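PDB 4RXV: hypothetical protein lpg0944 from Legionella pneumophila subsp. pneumophila str. Philadelphia 1, which is of unknown function but carries a RavJ-type domain of the papain-like (clan CA) peptidases, suggesting that it may act as a cysteine peptidase or a related enzyme. Local coordinates for residues Tyr107-Val112 with Val170-Val175; Ala96-Glu101 with Thr222-Thr227; Glu161-Gly166 with Ser197-Thr202; Met177-Glu182 with Gln191-Arg196; Gln118-Tyr123 with Thr216-Leu221. One frame throughout, in Å; residues are numbered along the deposited sequence.

Contact 1: residues Tyr107-Val112 with Val170-Val175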
# COMPACT_ATOMS: atom_id res chain seq x y z
N TYR A 107 -0.22 0.42 4.08
CA TYR A 107 0.79 0.57 5.11
C TYR A 107 2.06 -0.19 4.72
O TYR A 107 3.15 0.23 5.09
CB TYR A 107 0.27 0.05 6.44
CG TYR A 107 -0.98 0.71 6.99
CD1 TYR A 107 -1.54 1.86 6.45
CD2 TYR A 107 -1.64 0.12 8.06
CE1 TYR A 107 -2.69 2.42 6.98
CE2 TYR A 107 -2.78 0.68 8.58
CZ TYR A 107 -3.31 1.81 8.02
OH TYR A 107 -4.45 2.39 8.54
N HIS A 108 1.91 -1.30 4.00
CA HIS A 108 3.07 -2.07 3.55
C HIS A 108 3.95 -1.20 2.67
O HIS A 108 5.16 -1.10 2.87
CB HIS A 108 2.57 -3.29 2.79
CG HIS A 108 3.63 -4.28 2.44
ND1 HIS A 108 4.64 -4.01 1.54
CD2 HIS A 108 3.79 -5.55 2.85
CE1 HIS A 108 5.40 -5.09 1.44
NE2 HIS A 108 4.90 -6.04 2.23
N SER A 109 3.35 -0.58 1.67
CA SER A 109 4.11 0.29 0.76
C SER A 109 4.66 1.52 1.45
O SER A 109 5.77 1.94 1.11
CB SER A 109 3.26 0.72 -0.43
OG SER A 109 2.86 -0.37 -1.22
N ALA A 110 3.94 2.09 2.41
CA ALA A 110 4.51 3.18 3.19
C ALA A 110 5.82 2.74 3.85
O ALA A 110 6.80 3.48 3.83
CB ALA A 110 3.52 3.69 4.22
N GLY A 111 5.85 1.52 4.40
CA GLY A 111 7.08 1.00 4.98
C GLY A 111 8.19 0.83 3.98
O GLY A 111 9.33 1.23 4.24
N VAL A 112 7.88 0.24 2.83
CA VAL A 112 8.88 0.07 1.77
C VAL A 112 9.51 1.41 1.39
O VAL A 112 10.72 1.52 1.22
CB VAL A 112 8.24 -0.61 0.55
CG1 VAL A 112 9.14 -0.56 -0.66
CG2 VAL A 112 7.85 -2.07 0.88
N VAL A 170 0.43 5.41 -4.43
CA VAL A 170 0.93 4.06 -4.22
C VAL A 170 -0.20 3.25 -3.55
O VAL A 170 -0.56 3.49 -2.40
CB VAL A 170 2.23 4.05 -3.39
CG1 VAL A 170 2.73 2.62 -3.29
CG2 VAL A 170 3.28 4.97 -4.02
N ASP A 171 -0.71 2.27 -4.28
CA ASP A 171 -1.89 1.53 -3.88
C ASP A 171 -1.67 0.03 -4.14
O ASP A 171 -2.09 -0.50 -5.18
CB ASP A 171 -3.11 2.05 -4.64
CG ASP A 171 -4.42 1.48 -4.13
OD1 ASP A 171 -4.42 0.49 -3.35
OD2 ASP A 171 -5.47 2.04 -4.52
N PRO A 172 -1.02 -0.66 -3.20
CA PRO A 172 -0.78 -2.09 -3.40
C PRO A 172 -2.06 -2.93 -3.49
O PRO A 172 -2.10 -3.93 -4.20
CB PRO A 172 0.06 -2.49 -2.19
CG PRO A 172 -0.22 -1.43 -1.16
CD PRO A 172 -0.39 -0.17 -1.96
N TRP A 173 -3.12 -2.52 -2.79
CA TRP A 173 -4.40 -3.22 -2.90
C TRP A 173 -4.91 -3.23 -4.33
O TRP A 173 -5.41 -4.26 -4.79
CB TRP A 173 -5.42 -2.63 -1.94
CG TRP A 173 -6.73 -3.34 -1.85
CD1 TRP A 173 -7.03 -4.45 -1.11
CD2 TRP A 173 -7.95 -2.93 -2.47
NE1 TRP A 173 -8.37 -4.74 -1.22
CE2 TRP A 173 -8.95 -3.82 -2.06
CE3 TRP A 173 -8.29 -1.88 -3.32
CZ2 TRP A 173 -10.30 -3.71 -2.48
CZ3 TRP A 173 -9.63 -1.76 -3.74
CH2 TRP A 173 -10.61 -2.67 -3.31
N ALA A 174 -4.75 -2.12 -5.06
CA ALA A 174 -5.17 -2.11 -6.46
C ALA A 174 -4.43 -3.20 -7.25
O ALA A 174 -5.01 -3.79 -8.16
CB ALA A 174 -4.90 -0.76 -7.09
N VAL A 175 -3.15 -3.44 -6.93
CA VAL A 175 -2.36 -4.46 -7.61
C VAL A 175 -2.81 -5.87 -7.19
O VAL A 175 -2.94 -6.77 -8.02
CB VAL A 175 -0.87 -4.23 -7.35
CG1 VAL A 175 -0.01 -5.30 -8.07
CG2 VAL A 175 -0.47 -2.85 -7.85
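S109 on helix 105-114 packs against V170 and P172, the residues that carry the chain from strand 168-170 into helix 172-176. This places the contact where a helix lies on the end of an antiparallel sheet, deep in what is probably a papain-like fold.

The apolar part is compact. CB of S109 meets CG1 of V170 at 3.5 Å, tighter than usual for two carbons. CG1 stands anti to the backbone N of V170 (chi1 -177°), the branch position that carries it to the serine. L13 of helix 6-14 touches both S109 and V170.

The polar end of S109 makes no hydrogen bond across this contact. Its OG, in the conformer described here, lies 3.3 Å from P172 CG and equally close to P172 CD, while its hydrogen bond goes to the hydroxyl of Y18. A second conformer of S109 makes this placement less certain.

Capping completes the turn into helix 172-176. D171 is its N-cap and gives OD2 to H139 NE2, an Asp-His pair consistent with a cysteine-peptidase site. Its other oxygen, OD1, accepts from A174 N at 3.1 Å, with the N-H coming from above the carboxylate plane.

Contact 2: residues Ala96-Glu101 with Thr222-Thr227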
# COMPACT_ATOMS: atom_id res chain seq x y z
N ALA A 96 4.10 -18.98 -0.60
CA ALA A 96 3.83 -18.59 0.77
C ALA A 96 2.74 -17.53 0.81
O ALA A 96 2.77 -16.55 0.06
CB ALA A 96 5.07 -18.07 1.44
N VAL A 97 1.81 -17.70 1.73
CA VAL A 97 0.68 -16.80 1.89
C VAL A 97 1.06 -15.51 2.62
O VAL A 97 1.65 -15.53 3.70
CB VAL A 97 -0.43 -17.52 2.67
CG1 VAL A 97 -1.55 -16.58 3.06
CG2 VAL A 97 -0.98 -18.65 1.83
N ARG A 98 0.69 -14.40 2.00
CA ARG A 98 0.66 -13.06 2.62
C ARG A 98 -0.75 -12.54 2.45
O ARG A 98 -1.38 -12.86 1.44
CB ARG A 98 1.68 -12.13 1.96
CG ARG A 98 3.12 -12.64 2.07
CD ARG A 98 4.12 -11.67 1.41
NE ARG A 98 3.88 -11.65 -0.02
CZ ARG A 98 4.33 -10.73 -0.87
NH1 ARG A 98 5.10 -9.72 -0.46
NH2 ARG A 98 4.01 -10.82 -2.14
N VAL A 99 -1.24 -11.77 3.41
CA VAL A 99 -2.63 -11.36 3.41
C VAL A 99 -2.77 -9.88 3.71
O VAL A 99 -2.15 -9.38 4.63
CB VAL A 99 -3.43 -12.12 4.49
CG1 VAL A 99 -4.92 -11.75 4.42
CG2 VAL A 99 -3.24 -13.61 4.40
N SER A 100 -3.66 -9.22 2.98
CA SER A 100 -4.06 -7.86 3.33
C SER A 100 -5.45 -7.55 2.75
O SER A 100 -6.14 -8.44 2.25
CB SER A 100 -3.00 -6.84 2.90
OG SER A 100 -3.19 -5.61 3.55
N GLU A 101 -5.87 -6.29 2.86
CA GLU A 101 -7.22 -5.89 2.48
C GLU A 101 -7.25 -4.37 2.26
O GLU A 101 -6.21 -3.69 2.37
CB GLU A 101 -8.26 -6.39 3.50
CG GLU A 101 -7.83 -6.25 4.95
CD GLU A 101 -7.55 -4.82 5.29
OE1 GLU A 101 -6.40 -4.50 5.66
OE2 GLU A 101 -8.48 -4.00 5.16
N THR A 222 14.29 -6.32 3.42
CA THR A 222 14.77 -7.05 2.26
C THR A 222 13.64 -7.05 1.23
O THR A 222 12.54 -7.47 1.53
CB THR A 222 15.14 -8.47 2.66
OG1 THR A 222 16.16 -8.42 3.68
CG2 THR A 222 15.64 -9.23 1.47
N PRO A 223 13.90 -6.56 0.00
CA PRO A 223 12.86 -6.68 -1.03
C PRO A 223 12.37 -8.12 -1.15
O PRO A 223 13.17 -9.04 -1.03
CB PRO A 223 13.57 -6.22 -2.30
CG PRO A 223 14.63 -5.27 -1.80
CD PRO A 223 15.13 -5.93 -0.54
N TYR A 224 11.08 -8.31 -1.36
CA TYR A 224 10.53 -9.65 -1.32
C TYR A 224 11.12 -10.55 -2.40
O TYR A 224 11.28 -11.75 -2.20
CB TYR A 224 9.02 -9.60 -1.48
CG TYR A 224 8.30 -10.87 -1.04
CD1 TYR A 224 8.38 -11.31 0.27
CD2 TYR A 224 7.47 -11.58 -1.92
CE1 TYR A 224 7.72 -12.42 0.70
CE2 TYR A 224 6.78 -12.72 -1.49
CZ TYR A 224 6.90 -13.12 -0.18
OH TYR A 224 6.22 -14.21 0.29
N THR A 225 11.40 -9.96 -3.56
CA THR A 225 12.10 -10.62 -4.66
C THR A 225 13.13 -9.67 -5.24
O THR A 225 13.06 -8.43 -5.06
CB THR A 225 11.13 -11.03 -5.79
OG1 THR A 225 10.52 -9.87 -6.37
CG2 THR A 225 10.07 -12.00 -5.30
N GLY A 226 14.09 -10.23 -5.95
CA GLY A 226 15.07 -9.43 -6.65
C GLY A 226 14.64 -9.26 -8.09
O GLY A 226 14.24 -10.22 -8.73
N THR A 227 14.77 -8.05 -8.61
CA THR A 227 14.36 -7.78 -9.98
C THR A 227 15.13 -8.69 -10.94
O THR A 227 16.36 -8.80 -10.85
CB THR A 227 14.69 -6.33 -10.36
OG1 THR A 227 14.12 -5.45 -9.38
CG2 THR A 227 14.17 -5.99 -11.76
O HOH W 1 4.72 -15.56 -1.50
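R98 and Y224 make the dense part of this contact: the guanidinium lies flat on the tyrosine ring, planes 6° apart and centres 3.5 Å apart. It is both a parallel stack and a cation-pi pair. The closest atoms are R98 CZ and Y224 CE2 at 3.2 Å, while NH1 rides over the middle of the ring, 3.3 Å from Y224 CD2. The two side chains run past each other in opposite directions, and the aliphatic part of the arginine also joins in, with R98 CD 3.5 Å from Y224 OH. A bend at chi3 (-66°) turns the guanidinium flat onto the ring; the rest of the arm leaves strand 95-100 extended.

Toward the hydroxyl the packing thins out. A96 CB comes no nearer than 4.2 Å to Y224 OH, and a water takes over, lying in the plane of the ring at its edge. It donates to A96 O at 2.7 Å and is hydrogen-bonded to Y224 OH at 2.7 Å.

Beyond the two segments, R98 NH1 bonds N85 OD1 and NH2 bonds E16 O, while K87 makes a second cation-pi contact with Y224. With two nitrogens hydrogen-bonded and one face covered by an aromatic ring, the buried arginine probably keeps its charge, and it ties the C-terminal end of this N-terminal fragment to the central strand of the mixed sheet.

Contact 3: residues Glu161-Gly166 with Ser197-Thr202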
# COMPACT_ATOMS: atom_id res chain seq x y z
N GLU A 161 -7.58 20.47 -5.18
CA GLU A 161 -6.97 21.80 -5.19
C GLU A 161 -5.92 21.99 -4.10
O GLU A 161 -5.23 23.00 -4.08
CB GLU A 161 -8.03 22.92 -5.15
CG GLU A 161 -8.71 23.10 -3.81
CD GLU A 161 -9.87 22.15 -3.61
OE1 GLU A 161 -10.63 22.35 -2.64
OE2 GLU A 161 -10.02 21.20 -4.40
N VAL A 162 -5.80 21.02 -3.20
CA VAL A 162 -4.72 21.03 -2.20
C VAL A 162 -3.84 19.77 -2.32
O VAL A 162 -3.20 19.35 -1.36
CB VAL A 162 -5.27 21.27 -0.75
CG1 VAL A 162 -5.89 22.66 -0.64
CG2 VAL A 162 -6.27 20.22 -0.33
N PHE A 163 -3.80 19.19 -3.52
CA PHE A 163 -2.98 18.00 -3.84
C PHE A 163 -1.75 18.47 -4.62
O PHE A 163 -1.88 18.95 -5.74
CB PHE A 163 -3.83 17.07 -4.69
CG PHE A 163 -3.33 15.65 -4.80
CD1 PHE A 163 -3.38 14.78 -3.74
CD2 PHE A 163 -2.91 15.15 -6.02
CE1 PHE A 163 -2.98 13.46 -3.89
CE2 PHE A 163 -2.52 13.82 -6.17
CZ PHE A 163 -2.58 12.99 -5.11
N PRO A 164 -0.54 18.37 -4.03
CA PRO A 164 0.62 19.01 -4.65
C PRO A 164 0.98 18.48 -6.02
O PRO A 164 0.82 17.29 -6.28
CB PRO A 164 1.75 18.69 -3.68
CG PRO A 164 1.08 18.52 -2.38
CD PRO A 164 -0.22 17.86 -2.68
N ILE A 165 1.49 19.38 -6.87
CA ILE A 165 2.10 19.01 -8.14
C ILE A 165 3.19 18.00 -7.86
O ILE A 165 4.01 18.19 -6.97
CB ILE A 165 2.74 20.24 -8.86
CG1 ILE A 165 1.68 21.26 -9.26
CG2 ILE A 165 3.53 19.82 -10.10
CD1 ILE A 165 2.24 22.59 -9.74
N GLY A 166 3.20 16.91 -8.61
CA GLY A 166 4.26 15.94 -8.48
C GLY A 166 3.95 14.82 -7.49
O GLY A 166 4.76 13.94 -7.29
N SER A 197 -12.52 8.05 -7.12
CA SER A 197 -12.83 7.92 -5.71
C SER A 197 -11.69 8.41 -4.83
O SER A 197 -11.77 8.30 -3.61
CB SER A 197 -13.14 6.47 -5.37
OG SER A 197 -12.00 5.67 -5.51
N LEU A 198 -10.65 8.97 -5.44
CA LEU A 198 -9.48 9.43 -4.69
C LEU A 198 -9.85 10.52 -3.69
O LEU A 198 -9.48 10.46 -2.52
CB LEU A 198 -8.42 9.93 -5.68
CG LEU A 198 -7.14 10.55 -5.12
CD1 LEU A 198 -6.44 9.60 -4.20
CD2 LEU A 198 -6.23 10.96 -6.26
N PHE A 199 -10.60 11.51 -4.16
CA PHE A 199 -11.02 12.65 -3.33
C PHE A 199 -12.53 12.57 -3.08
O PHE A 199 -13.28 12.13 -3.96
CB PHE A 199 -10.69 13.97 -4.02
CG PHE A 199 -9.26 14.12 -4.41
CD1 PHE A 199 -8.27 14.13 -3.46
CD2 PHE A 199 -8.91 14.21 -5.74
CE1 PHE A 199 -6.95 14.23 -3.82
CE2 PHE A 199 -7.59 14.33 -6.10
CZ PHE A 199 -6.61 14.35 -5.15
N PRO A 200 -13.00 13.04 -1.91
CA PRO A 200 -12.21 13.61 -0.81
C PRO A 200 -11.51 12.54 0.00
O PRO A 200 -11.93 11.37 0.05
CB PRO A 200 -13.28 14.30 0.05
CG PRO A 200 -14.48 13.47 -0.17
CD PRO A 200 -14.43 13.09 -1.62
N ALA A 201 -10.43 12.94 0.66
CA ALA A 201 -9.63 12.05 1.47
C ALA A 201 -9.29 12.71 2.79
O ALA A 201 -9.48 13.91 2.95
CB ALA A 201 -8.34 11.64 0.71
N THR A 202 -8.79 11.92 3.73
CA THR A 202 -8.34 12.41 5.01
C THR A 202 -6.90 11.98 5.21
O THR A 202 -6.52 10.86 4.91
CB THR A 202 -9.27 11.93 6.15
OG1 THR A 202 -8.86 12.56 7.37
CG2 THR A 202 -9.26 10.42 6.32
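L198, whose side chain reaches F163, is anchored through its carbonyl oxygen by a hydrogen bond with S130 OG on strand 123-133; the same hydroxyl makes a weak bond with S197 O. Neither bond crosses between 161-166 and 197-202, and what joins these two loops is apolar.

At the centre is a T-shaped aromatic pair. The edge of F199 points at the face of F163, with ring planes 79° apart and centroids separated by 5.0 Å. The leading atom is F199 CZ, which sits over F163 toward the rim of the ring, 3.5 Å from F163 CG. Beside it F199 CE1 lies 3.6 Å from F163 CD1. F163 holds CG anti to its backbone nitrogen (chi1 -164°), and the ring thereby leans across toward the other loop and offers a face.

L198 touches both rings. Its CG lies over the middle of the F199 ring, 3.7 Å above the plane, while CD2 approaches F163 CZ at 4.3 Å. I141 and I128 of the antiparallel sheet touch the leucine, and L143 touches F163.

After F199 the chain passes through a cis peptide bond into P200 and then enters strand 202-206. The contact thus joins the loop leading to one outermost strand of the sheet, 168-170, to the loop leading to the other. With no hydrogen bond or charge pair across it, the cohesion comes from dispersion and from the slightly positive ring edge of F199 meeting the pi face of F163.

Contact 4: residues Met177-Glu182 with Gln191-Arg196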
# COMPACT_ATOMS: atom_id res chain seq x y z
N MET A 177 -5.78 -6.51 -6.49
CA MET A 177 -7.07 -6.54 -7.18
C MET A 177 -6.90 -6.57 -8.70
O MET A 177 -7.89 -6.40 -9.42
CB MET A 177 -7.93 -5.36 -6.75
CG MET A 177 -8.34 -5.42 -5.27
SD MET A 177 -9.47 -6.78 -4.88
CE MET A 177 -10.99 -6.14 -5.56
N GLY A 178 -5.69 -6.85 -9.19
CA GLY A 178 -5.49 -7.15 -10.59
C GLY A 178 -5.05 -6.00 -11.47
O GLY A 178 -4.78 -6.23 -12.64
N HIS A 179 -4.95 -4.79 -10.93
CA HIS A 179 -4.52 -3.65 -11.73
C HIS A 179 -3.00 -3.65 -11.90
O HIS A 179 -2.28 -4.08 -11.01
CB HIS A 179 -5.01 -2.35 -11.11
CG HIS A 179 -6.50 -2.26 -11.07
ND1 HIS A 179 -7.23 -1.70 -12.09
CD2 HIS A 179 -7.40 -2.71 -10.16
CE1 HIS A 179 -8.52 -1.79 -11.80
NE2 HIS A 179 -8.65 -2.42 -10.65
N PRO A 180 -2.51 -3.19 -13.05
CA PRO A 180 -1.07 -3.19 -13.26
C PRO A 180 -0.33 -2.10 -12.48
O PRO A 180 -0.93 -1.12 -12.03
CB PRO A 180 -0.95 -2.91 -14.76
CG PRO A 180 -2.18 -2.11 -15.07
CD PRO A 180 -3.26 -2.67 -14.20
N PRO A 181 0.99 -2.25 -12.34
CA PRO A 181 1.77 -1.22 -11.63
C PRO A 181 1.54 0.18 -12.18
O PRO A 181 1.61 1.16 -11.43
CB PRO A 181 3.23 -1.71 -11.81
CG PRO A 181 3.12 -3.18 -11.98
CD PRO A 181 1.83 -3.39 -12.75
N GLU A 182 1.33 0.28 -13.48
CA GLU A 182 1.19 1.59 -14.12
C GLU A 182 -0.10 2.30 -13.73
O GLU A 182 -0.29 3.47 -14.05
CB GLU A 182 1.28 1.46 -15.63
CG GLU A 182 2.63 0.98 -16.12
CD GLU A 182 2.84 -0.52 -16.00
OE1 GLU A 182 1.90 -1.29 -15.71
OE2 GLU A 182 4.00 -0.94 -16.26
N GLN A 191 -3.24 8.52 -14.01
CA GLN A 191 -2.93 7.10 -14.25
C GLN A 191 -3.61 6.15 -13.24
O GLN A 191 -3.64 4.94 -13.48
CB GLN A 191 -1.39 6.82 -14.23
CG GLN A 191 -0.56 7.15 -15.54
CD GLN A 191 0.99 6.92 -15.45
OE1 GLN A 191 1.77 7.87 -15.71
NE2 GLN A 191 1.45 5.66 -15.14
N PHE A 192 -4.17 6.66 -12.14
CA PHE A 192 -4.56 5.81 -11.02
C PHE A 192 -5.88 5.08 -11.27
O PHE A 192 -6.86 5.69 -11.67
CB PHE A 192 -4.61 6.69 -9.76
CG PHE A 192 -5.14 5.99 -8.51
CD1 PHE A 192 -4.70 4.73 -8.12
CD2 PHE A 192 -6.05 6.64 -7.70
CE1 PHE A 192 -5.20 4.13 -6.99
CE2 PHE A 192 -6.54 6.04 -6.56
CZ PHE A 192 -6.11 4.80 -6.19
N ALA A 193 -5.88 3.78 -10.97
CA ALA A 193 -7.04 2.92 -11.18
C ALA A 193 -8.32 3.46 -10.57
O ALA A 193 -9.37 3.27 -11.15
CB ALA A 193 -6.76 1.56 -10.58
N TYR A 194 -8.23 4.04 -9.38
CA TYR A 194 -9.43 4.47 -8.65
C TYR A 194 -9.48 5.99 -8.52
O TYR A 194 -9.86 6.55 -7.49
CB TYR A 194 -9.51 3.79 -7.27
CG TYR A 194 -9.33 2.29 -7.30
CD1 TYR A 194 -10.03 1.47 -8.18
CD2 TYR A 194 -8.45 1.68 -6.42
CE1 TYR A 194 -9.84 0.09 -8.20
CE2 TYR A 194 -8.26 0.30 -6.42
CZ TYR A 194 -8.96 -0.48 -7.31
OH TYR A 194 -8.72 -1.84 -7.26
N ASN A 195 -9.10 6.67 -9.59
CA ASN A 195 -8.95 8.12 -9.50
C ASN A 195 -10.25 8.89 -9.33
O ASN A 195 -10.18 10.04 -8.90
CB ASN A 195 -8.12 8.71 -10.62
CG ASN A 195 -8.70 8.51 -11.96
OD1 ASN A 195 -9.79 7.96 -12.16
ND2 ASN A 195 -7.98 9.00 -12.94
N ARG A 196 -11.42 8.33 -9.62
CA ARG A 196 -12.67 9.04 -9.35
C ARG A 196 -13.15 8.92 -7.90
O ARG A 196 -14.09 9.60 -7.51
CB ARG A 196 -13.76 8.61 -10.31
CG ARG A 196 -13.40 8.86 -11.75
CD ARG A 196 -13.36 10.34 -12.08
NE ARG A 196 -12.85 10.56 -13.43
CZ ARG A 196 -11.70 11.16 -13.74
NH1 ARG A 196 -10.90 11.66 -12.79
NH2 ARG A 196 -11.34 11.28 -15.01
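H179 and Y194 both turn CG anti to the carbonyl carbon and beside the backbone nitrogen (chi1 -63° and -50°), and from these positions their rings converge. They form an offset edge-to-face pair: the edge of Y194 is directed at the face of the imidazole, with planes 78° apart. The nearest approach is Y194 OH to H179 CD2, 3.3 Å. A193 adds a CH-pi contact, its methyl CB lying over a face of H179, toward the rim and 3.6 Å from ND1. The same CB also covers the middle of a face of the Y194 ring, so one methyl touches both aromatic groups.

Residues elsewhere in the same chain hold the polar ends. Both H179 NE2 and Y194 OH are hydrogen-bonded to C32 O, and H179 ND1 is bonded to Q183 OE1.

The backbone that delivers H179 belongs to a Schellman motif closing helix 172-176, in which G178 takes the positive-phi position, H179 N bonds A174 O and G178 N bonds V175 O. Facing it, F192 to N195 form a type I beta turn, which brings A193 and Y194 forward together. The touching parts run nearly antiparallel.

M177, at the start of the first segment, sets CB 3.6 Å from Y194 OH, the two side chains crossing at about a right angle. At the outer rim Q191 extends beyond CG and gives NE2 to E182 O at 3.0 Å. This bond is nearly straight and arrives in the carbonyl plane on a lone pair, though Q191 has a second conformer, so it may be made only part of the time.

Contact 5: residues Gln118-Tyr123 with Thr216-Leu221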
# COMPACT_ATOMS: atom_id res chain seq x y z
N GLN A 118 17.01 7.07 -0.62
CA GLN A 118 16.92 8.03 -1.72
C GLN A 118 15.51 8.61 -1.83
O GLN A 118 15.31 9.71 -2.31
CB GLN A 118 17.35 7.38 -3.03
CG GLN A 118 18.81 6.96 -3.03
CD GLN A 118 19.19 6.23 -4.30
OE1 GLN A 118 18.33 5.75 -5.04
NE2 GLN A 118 20.48 6.14 -4.56
N ILE A 119 14.52 7.86 -1.36
CA ILE A 119 13.18 8.41 -1.24
C ILE A 119 13.17 9.49 -0.14
O ILE A 119 12.55 10.52 -0.31
CB ILE A 119 12.14 7.34 -0.98
CG1 ILE A 119 12.12 6.41 -2.18
CG2 ILE A 119 10.76 7.99 -0.67
CD1 ILE A 119 10.79 6.35 -2.88
N ARG A 120 13.86 9.22 0.96
CA ARG A 120 13.88 10.17 2.10
C ARG A 120 14.25 11.58 1.69
O ARG A 120 13.78 12.56 2.26
CB ARG A 120 14.92 9.77 3.16
CG ARG A 120 14.62 8.59 4.00
CD ARG A 120 13.62 8.88 5.13
NE ARG A 120 13.38 7.63 5.82
CZ ARG A 120 13.88 7.29 7.00
NH1 ARG A 120 14.60 8.13 7.72
NH2 ARG A 120 13.61 6.10 7.47
N THR A 121 15.17 11.72 0.73
CA THR A 121 15.65 13.06 0.40
C THR A 121 14.89 13.74 -0.75
O THR A 121 15.09 14.91 -1.02
CB THR A 121 17.14 13.05 0.06
OG1 THR A 121 17.34 12.26 -1.11
CG2 THR A 121 17.95 12.47 1.20
N GLN A 122 14.04 12.98 -1.43
CA GLN A 122 13.29 13.49 -2.56
C GLN A 122 11.79 13.69 -2.27
O GLN A 122 11.19 14.62 -2.81
CB GLN A 122 13.48 12.56 -3.75
CG GLN A 122 12.76 12.93 -5.05
CD GLN A 122 13.29 14.18 -5.73
OE1 GLN A 122 14.06 14.95 -5.16
NE2 GLN A 122 12.89 14.37 -6.98
N TYR A 123 11.21 12.83 -1.43
CA TYR A 123 9.79 12.86 -1.16
C TYR A 123 9.53 12.76 0.33
O TYR A 123 10.27 12.12 1.05
CB TYR A 123 9.09 11.66 -1.85
CG TYR A 123 9.06 11.71 -3.35
CD1 TYR A 123 8.15 12.52 -4.01
CD2 TYR A 123 9.91 10.95 -4.12
CE1 TYR A 123 8.10 12.56 -5.40
CE2 TYR A 123 9.88 11.01 -5.50
CZ TYR A 123 8.97 11.81 -6.13
OH TYR A 123 8.97 11.84 -7.51
N THR A 216 14.86 6.98 12.29
CA THR A 216 14.39 5.72 11.75
C THR A 216 15.38 5.28 10.67
O THR A 216 15.53 5.92 9.64
CB THR A 216 12.97 5.85 11.18
OG1 THR A 216 12.08 6.30 12.21
CG2 THR A 216 12.47 4.52 10.65
N ARG A 217 16.03 4.16 10.92
CA ARG A 217 16.99 3.56 10.02
C ARG A 217 16.40 3.23 8.66
O ARG A 217 15.24 2.81 8.56
CB ARG A 217 17.47 2.25 10.67
CG ARG A 217 18.86 1.80 10.31
CD ARG A 217 19.39 0.80 11.35
NE ARG A 217 20.86 0.80 11.45
CZ ARG A 217 21.57 1.55 12.29
NH1 ARG A 217 20.97 2.40 13.12
NH2 ARG A 217 22.89 1.48 12.28
N THR A 218 17.18 3.39 7.61
CA THR A 218 16.81 2.91 6.30
C THR A 218 17.49 1.56 6.00
O THR A 218 18.43 1.17 6.70
CB THR A 218 17.17 3.93 5.21
OG1 THR A 218 18.58 4.21 5.22
CG2 THR A 218 16.38 5.21 5.40
N GLY A 219 17.05 0.86 4.97
CA GLY A 219 17.66 -0.42 4.62
C GLY A 219 17.33 -1.55 5.58
O GLY A 219 18.03 -2.56 5.63
N GLN A 220 16.27 -1.38 6.37
CA GLN A 220 15.82 -2.43 7.27
C GLN A 220 15.16 -3.59 6.54
O GLN A 220 15.15 -4.72 7.05
CB GLN A 220 14.84 -1.89 8.29
CG GLN A 220 15.41 -0.81 9.13
CD GLN A 220 14.46 -0.41 10.22
OE1 GLN A 220 14.02 -1.23 11.01
NE2 GLN A 220 14.10 0.86 10.24
N LEU A 221 14.58 -3.33 5.37
CA LEU A 221 13.78 -4.34 4.69
C LEU A 221 14.58 -5.05 3.60
O LEU A 221 15.43 -4.46 2.91
CB LEU A 221 12.55 -3.72 4.03
CG LEU A 221 11.60 -2.97 4.95
CD1 LEU A 221 10.50 -2.29 4.18
CD2 LEU A 221 11.02 -3.89 6.02
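Helix 117-122, a short and weakly bonded helix that leads into strand 123-133, is tied by R120 to T216 and T218 in the segment after strand 202-206. The joint is a bidentate grip on one backbone atom: both terminal nitrogens of the guanidinium donate to T216 O. NH2 does so at 2.9 Å and NH1 at 3.1 Å, with N-H...O angles of 146° and 138°, bent because one oxygen has to serve two donors.

The oxygen lies at the end of the guanidinium, close to its plane. Seen from the carbonyl, NH1 lies in the C=O plane, whereas NH2 stands well above it. R120 NH2 also bonds L114 O, the carbonyl at the end of helix 105-114, and so links three pieces of chain. A bend at chi2 (-78°) directs the otherwise extended end of the arginine at T216.

T218 closes over the flat group. Its methyl CG2 rests on a face of the guanidinium, offset toward the rim and 3.6 Å from R120 CZ. T216 CG2 lies 3.7 Å from R120 NH2, while T216 OG1 is bonded to S212 O.

D115 holds the following turn, its carboxylate accepting from Q220 N and L221 N. Within 216-221, Q220 folds back and donates NE2 to R217 O at 2.8 Å, almost straight and close to its own amide plane.

Contact 1 is the core of the set, close to the centre of the chain and wholly buried, and its chemistry is tight apolar packing beside a helix cap. Contact 4 adjoins it, since helix 172-176 starts in one and ends in the other; there aromatic and polar contacts mix and run out to the surface. Contact 3, about 17 Å from contact 1 between centres, is purely apolar and joins the loops that lead into the two outermost strands of the antiparallel sheet. Contacts 2 and 5 fasten consecutive parts of the segment after strand 202-206, each through an arginine, but one guanidinium stacks on a ring while the other grips a carbonyl.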